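Local coordinates for phage integrase (Pectobacterium atrosepticum, PDB 3JU0), which probably binds arm-type DNA sites through this N-terminal domain of a tyrosine-type integrase, in support of site-specific DNA integration, at residues K9-L14 / Y18-G23; F24-L29 / V59-A64. All coordinates share one frame; numbering follows the deposited sequence.

Interaction 1 of 2, residues K9-L14 / Y18-G23; sequences KNAKSL and YKLTDG
Ala11 lies across from Leu20 and Leu14 across from Tyr18, with CA atoms 8.9 Å and 7.8 Å apart, too far for the two backbones to pair. The 9-14 segment ends helix 5-10, Ala11 being the first residue to leave helical angles, and then runs extended past the side chains of 18-23, an outermost strand of the four-stranded antiparallel sheet of the arm-type DNA-binding domain. The strand's backbone bonds go to its sheet neighbour, strand 26-30; its far end carries a classic beta bulge, where Asp22 and Gly23 both face Met26. Towards 9-14 it sends Tyr18 and Leu20.

Tyr18 dominates the contact. Its CG sits between the backbone N and the carbonyl carbon (chi1 68°), and the ring reaches over to the loop with its hydroxyl at the far end. There OH donates to Lys12 O at 2.7 Å, the oxygen lying at the ring edge, near the ring plane; the donor is tilted 32° from the carbonyl plane. This bond carries the polar part of the contact. Lys12 NZ is modelled 2.9 Å from Tyr18 OH, but that approach is doubtful, because the lysine side chain folds back onto its own backbone with CD implausibly close to N.

The side chains of Leu14 and Tyr18 cross at about a right angle, CD1 of Leu14 coming obliquely to Tyr18 CE2 at 3.8 Å. Nearer the helix, buried Ala11 also touches Val30, and its CB meets Leu20 CD1 at 3.9 Å and Tyr18 OH at 3.7 Å.

Interaction 2 of 2, residues F24-L29 / V59-A64; sequences FGMHLL and VSLADA
Met26 and Ala64 make the main apolar contact between strand 26-30 and the first turn of helix 61-76, with CA atoms 8.5 Å apart. Met26 projects toward the helix with CG anti to the backbone N (chi1 -166°) and an extended second torsion, so that the sulfur reaches the helix backbone. A bend at chi3 (77°) turns the methyl toward Leu61 while keeping Met26 CE 3.8 Å from Ala64 CB, as far as Met26 SD is. Leu61 adds a looser touch from one turn earlier, its side chain swinging nearer the strand until CD1 is 4.4 Å from Met26 CE. All three residues are buried.

The polar side of the contact is slight. Met26 SD stands 3.5 Å from Ala64 O, a van der Waals approach to the helix backbone.

This is the packing of a long helix against one face of the antiparallel sheet of the arm-type DNA-binding domain. Trp38 of the next strand, 36-44, touches Leu28, Leu61 and Ala64, while Arg65 and Arg68 of the helix also lie against Met26.

The side-chain hydrogen bonds inside the two segments lie at the helix start, where Ser60 is the N-cap and pairs with Asp63 in a capping box. Asp63 N donates to Ser60 OG at 3.0 Å, nearly straight at 168°. In return Ser60 N donates to Asp63 OD2 at 2.9 Å, meeting the carboxylate on its anti side. The other oxygen, Asp63 OD1, accepts from Ile92 N, tying the cap to the start of helix 92-95. Behind these bonds the helical pattern opens with Ala64 N bonded to Ser60 O at 2.8 Å.

Interaction 2 lies near the centre of the chain and joins sheet to helix through buried apolar groups, whereas interaction 1 is a surface contact in which a loop leans on an outermost strand through a tyrosine hydroxyl bonded to a backbone carbonyl. The two use neighbouring strands of one sheet, 18-23 and 26-30, whose backbones meet where Leu20 N lies 2.8 Å from Leu28 O, a probable hydrogen bond. Asp22, beyond the touching part of 18-23, also reaches the helix of interaction 2, forming a salt bridge with Arg65 and touching Leu61. A polar bond thus joins the segments in interaction 1, but in interaction 2 the two segments meet without one, and the capping box lies within 59-64.

Interaction 1 of 2, residues K9-L14 / Y18-G23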
loop_
_atom_site.group_PDB
_atom_site.type_symbol
_atom_site.label_atom_id
_atom_site.label_comp_id
_atom_site.label_asym_id
_atom_site.label_seq_id
_atom_site.Cartn_x
_atom_site.Cartn_y
_atom_site.Cartn_z
ATOM N N LYS A 9 -10.588 -2.115 -8.386
ATOM C CA LYS A 9 -10.547 -2.488 -9.802
ATOM C C LYS A 9 -11.177 -1.414 -10.666
ATOM O O LYS A 9 -10.651 -1.103 -11.751
ATOM C CB LYS A 9 -11.274 -3.824 -9.998
ATOM C CG LYS A 9 -11.193 -4.380 -11.387
ATOM C CD LYS A 9 -11.978 -5.674 -11.437
ATOM C CE LYS A 9 -11.483 -6.599 -12.533
ATOM N NZ LYS A 9 -10.679 -5.783 -13.474
ATOM N N ASN A 10 -12.321 -0.873 -10.201
ATOM C CA ASN A 10 -13.104 0.000 -11.035
ATOM C C ASN A 10 -12.693 1.499 -11.000
ATOM O O ASN A 10 -13.182 2.311 -11.830
ATOM C CB ASN A 10 -14.564 -0.169 -10.671
ATOM C CG ASN A 10 -15.111 -1.563 -10.998
ATOM O OD1 ASN A 10 -14.651 -2.247 -11.923
ATOM N ND2 ASN A 10 -16.182 -1.926 -10.310
ATOM N N ALA A 11 -11.801 1.878 -10.089
ATOM C CA ALA A 11 -11.309 3.224 -10.018
ATOM C C ALA A 11 -10.665 3.618 -11.337
ATOM O O ALA A 11 -9.876 2.852 -11.904
ATOM C CB ALA A 11 -10.331 3.410 -8.856
ATOM N N LYS A 12 -11.028 4.786 -11.889
ATOM C CA LYS A 12 -10.460 5.257 -13.155
ATOM C C LYS A 12 -9.546 6.439 -12.926
ATOM O O LYS A 12 -9.723 7.197 -11.977
ATOM C CB LYS A 12 -11.599 5.654 -14.116
ATOM C CG LYS A 12 -12.841 5.940 -13.288
ATOM C CD LYS A 12 -12.543 5.454 -11.851
ATOM C CE LYS A 12 -13.325 6.119 -10.769
ATOM N NZ LYS A 12 -12.741 7.401 -10.411
ATOM N N SER A 13 -8.530 6.605 -13.751
ATOM C CA SER A 13 -7.653 7.743 -13.621
ATOM C C SER A 13 -8.352 9.022 -14.009
ATOM O O SER A 13 -9.219 9.022 -14.904
ATOM C CB SER A 13 -6.395 7.591 -14.426
ATOM O OG SER A 13 -6.753 7.414 -15.750
ATOM N N LEU A 14 -7.930 10.085 -13.369
ATOM C CA LEU A 14 -8.380 11.434 -13.658
ATOM C C LEU A 14 -7.200 12.249 -14.144
ATOM O O LEU A 14 -6.160 11.689 -14.497
ATOM C CB LEU A 14 -9.045 12.012 -12.408
ATOM C CG LEU A 14 -10.302 11.305 -11.992
ATOM C CD1 LEU A 14 -10.840 11.902 -10.676
ATOM C CD2 LEU A 14 -11.364 11.536 -13.042
ATOM N N TYR A 18 -5.029 10.902 -7.429
ATOM C CA TYR A 18 -5.857 10.943 -6.251
ATOM C C TYR A 18 -5.672 9.707 -5.372
ATOM O O TYR A 18 -5.280 8.670 -5.854
ATOM C CB TYR A 18 -7.308 11.210 -6.600
ATOM C CG TYR A 18 -8.039 10.132 -7.338
ATOM C CD1 TYR A 18 -8.727 9.139 -6.659
ATOM C CD2 TYR A 18 -7.996 10.042 -8.704
ATOM C CE1 TYR A 18 -9.357 8.090 -7.307
ATOM C CE2 TYR A 18 -8.633 9.036 -9.371
ATOM C CZ TYR A 18 -9.340 8.062 -8.693
ATOM O OH TYR A 18 -10.023 7.058 -9.335
ATOM N N LYS A 19 -6.031 9.849 -4.090
ATOM C CA LYS A 19 -5.895 8.763 -3.108
ATOM C C LYS A 19 -7.247 8.248 -2.758
ATOM O O LYS A 19 -8.169 9.039 -2.453
ATOM C CB LYS A 19 -5.254 9.292 -1.827
ATOM C CG LYS A 19 -3.969 9.928 -1.997
ATOM C CD LYS A 19 -3.502 10.389 -0.623
ATOM C CE LYS A 19 -2.446 11.503 -0.733
ATOM N NZ LYS A 19 -2.300 12.101 -2.097
ATOM N N LEU A 20 -7.398 6.949 -2.685
ATOM C CA LEU A 20 -8.533 6.283 -2.110
ATOM C C LEU A 20 -8.083 5.645 -0.782
ATOM O O LEU A 20 -7.250 4.691 -0.754
ATOM C CB LEU A 20 -9.084 5.234 -3.034
ATOM C CG LEU A 20 -9.785 5.747 -4.292
ATOM C CD1 LEU A 20 -10.181 4.588 -5.114
ATOM C CD2 LEU A 20 -11.047 6.594 -3.972
ATOM N N THR A 21 -8.608 6.152 0.317
ATOM C CA THR A 21 -8.146 5.662 1.598
ATOM C C THR A 21 -8.773 4.316 1.962
ATOM O O THR A 21 -9.950 4.054 1.690
ATOM C CB THR A 21 -8.446 6.695 2.733
ATOM O OG1 THR A 21 -7.843 6.258 3.991
ATOM C CG2 THR A 21 -9.862 6.733 2.916
ATOM N N ASP A 22 -7.981 3.457 2.624
ATOM C CA ASP A 22 -8.430 2.177 3.156
ATOM C C ASP A 22 -8.416 2.200 4.698
ATOM O O ASP A 22 -8.881 1.241 5.308
ATOM C CB ASP A 22 -7.566 0.991 2.728
ATOM C CG ASP A 22 -8.205 -0.331 3.079
ATOM O OD1 ASP A 22 -7.604 -1.163 3.753
ATOM O OD2 ASP A 22 -9.365 -0.590 2.695
ATOM N N GLY A 23 -7.868 3.228 5.329
ATOM C CA GLY A 23 -7.788 3.187 6.792
ATOM C C GLY A 23 -6.417 2.737 7.252
ATOM O O GLY A 23 -5.624 2.214 6.485
#

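Interaction 2 of 2, residues F24-L29 / V59-A64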
loop_
_atom_site.group_PDB
_atom_site.type_symbol
_atom_site.label_atom_id
_atom_site.label_comp_id
_atom_site.label_asym_id
_atom_site.label_seq_id
_atom_site.Cartn_x
_atom_site.Cartn_y
_atom_site.Cartn_z
ATOM N N PHE A 24 -6.147 3.003 8.524
ATOM C CA PHE A 24 -4.907 2.683 9.139
ATOM C C PHE A 24 -3.709 3.269 8.424
ATOM O O PHE A 24 -2.596 2.736 8.514
ATOM C CB PHE A 24 -4.795 1.177 9.347
ATOM C CG PHE A 24 -5.919 0.587 10.109
ATOM C CD1 PHE A 24 -6.955 -0.042 9.463
ATOM C CD2 PHE A 24 -5.931 0.668 11.506
ATOM C CE1 PHE A 24 -8.007 -0.580 10.162
ATOM C CE2 PHE A 24 -7.000 0.155 12.217
ATOM C CZ PHE A 24 -7.997 -0.511 11.554
ATOM N N GLY A 25 -3.861 4.386 7.709
ATOM C CA GLY A 25 -2.727 5.014 7.062
ATOM C C GLY A 25 -2.518 4.556 5.639
ATOM O O GLY A 25 -1.678 5.101 4.952
ATOM N N MET A 26 -3.244 3.525 5.241
ATOM C CA MET A 26 -3.038 2.987 3.850
ATOM C C MET A 26 -4.001 3.549 2.843
ATOM O O MET A 26 -5.194 3.740 3.130
ATOM C CB MET A 26 -3.095 1.478 3.832
ATOM C CG MET A 26 -2.552 0.947 2.537
ATOM S SD MET A 26 -2.551 -0.843 2.448
ATOM C CE MET A 26 -4.285 -1.216 2.132
ATOM N N HIS A 27 -3.502 3.816 1.655
ATOM C CA HIS A 27 -4.356 4.307 0.571
ATOM C C HIS A 27 -3.873 3.713 -0.730
ATOM O O HIS A 27 -2.732 3.263 -0.873
ATOM C CB HIS A 27 -4.381 5.811 0.461
ATOM C CG HIS A 27 -3.076 6.494 0.250
ATOM N ND1 HIS A 27 -2.554 6.818 -0.988
ATOM C CD2 HIS A 27 -2.235 7.020 1.152
ATOM C CE1 HIS A 27 -1.406 7.469 -0.830
ATOM N NE2 HIS A 27 -1.208 7.623 0.458
ATOM N N LEU A 28 -4.780 3.716 -1.705
ATOM C CA LEU A 28 -4.428 3.480 -3.111
ATOM C C LEU A 28 -4.266 4.841 -3.792
ATOM O O LEU A 28 -5.144 5.670 -3.747
ATOM C CB LEU A 28 -5.542 2.673 -3.765
ATOM C CG LEU A 28 -5.306 2.214 -5.197
ATOM C CD1 LEU A 28 -4.337 1.046 -5.129
ATOM C CD2 LEU A 28 -6.600 1.866 -5.848
ATOM N N LEU A 29 -3.148 5.040 -4.457
ATOM C CA LEU A 29 -2.896 6.183 -5.296
ATOM C C LEU A 29 -3.239 5.795 -6.711
ATOM O O LEU A 29 -2.634 4.860 -7.287
ATOM C CB LEU A 29 -1.434 6.637 -5.158
ATOM C CG LEU A 29 -1.085 7.925 -5.907
ATOM C CD1 LEU A 29 -1.757 9.190 -5.198
ATOM C CD2 LEU A 29 0.399 8.070 -5.930
ATOM N N VAL A 59 -0.196 -6.669 -6.645
ATOM C CA VAL A 59 -0.504 -6.714 -5.226
ATOM C C VAL A 59 -2.007 -6.395 -5.084
ATOM O O VAL A 59 -2.474 -5.323 -5.409
ATOM C CB VAL A 59 0.373 -5.666 -4.504
ATOM C CG1 VAL A 59 0.020 -5.606 -3.017
ATOM C CG2 VAL A 59 1.883 -5.948 -4.738
ATOM N N SER A 60 -2.746 -7.337 -4.557
ATOM C CA SER A 60 -4.180 -7.163 -4.338
ATOM C C SER A 60 -4.477 -6.337 -3.095
ATOM O O SER A 60 -3.574 -6.035 -2.327
ATOM C CB SER A 60 -4.879 -8.472 -4.124
ATOM O OG SER A 60 -4.514 -9.131 -2.930
ATOM N N LEU A 61 -5.709 -5.977 -2.895
ATOM C CA LEU A 61 -6.097 -5.292 -1.678
ATOM C C LEU A 61 -5.775 -6.109 -0.418
ATOM O O LEU A 61 -5.188 -5.585 0.535
ATOM C CB LEU A 61 -7.619 -4.992 -1.760
ATOM C CG LEU A 61 -8.257 -4.411 -0.485
ATOM C CD1 LEU A 61 -7.642 -3.111 0.005
ATOM C CD2 LEU A 61 -9.766 -4.189 -0.659
ATOM N N ALA A 62 -6.077 -7.390 -0.454
ATOM C CA ALA A 62 -5.691 -8.270 0.654
ATOM C C ALA A 62 -4.190 -8.309 0.873
ATOM O O ALA A 62 -3.693 -8.282 2.031
ATOM C CB ALA A 62 -6.246 -9.641 0.467
ATOM N N ASP A 63 -3.429 -8.434 -0.208
ATOM C CA ASP A 63 -1.997 -8.411 -0.125
ATOM C C ASP A 63 -1.466 -7.075 0.474
ATOM O O ASP A 63 -0.563 -7.047 1.311
ATOM C CB ASP A 63 -1.364 -8.557 -1.494
ATOM C CG ASP A 63 -1.593 -9.874 -2.199
ATOM O OD1 ASP A 63 -1.600 -10.941 -1.534
ATOM O OD2 ASP A 63 -1.625 -9.802 -3.502
ATOM N N ALA A 64 -2.058 -5.970 0.073
ATOM C CA ALA A 64 -1.674 -4.671 0.538
ATOM C C ALA A 64 -1.933 -4.518 2.047
ATOM O O ALA A 64 -1.093 -4.012 2.761
ATOM C CB ALA A 64 -2.375 -3.584 -0.217
#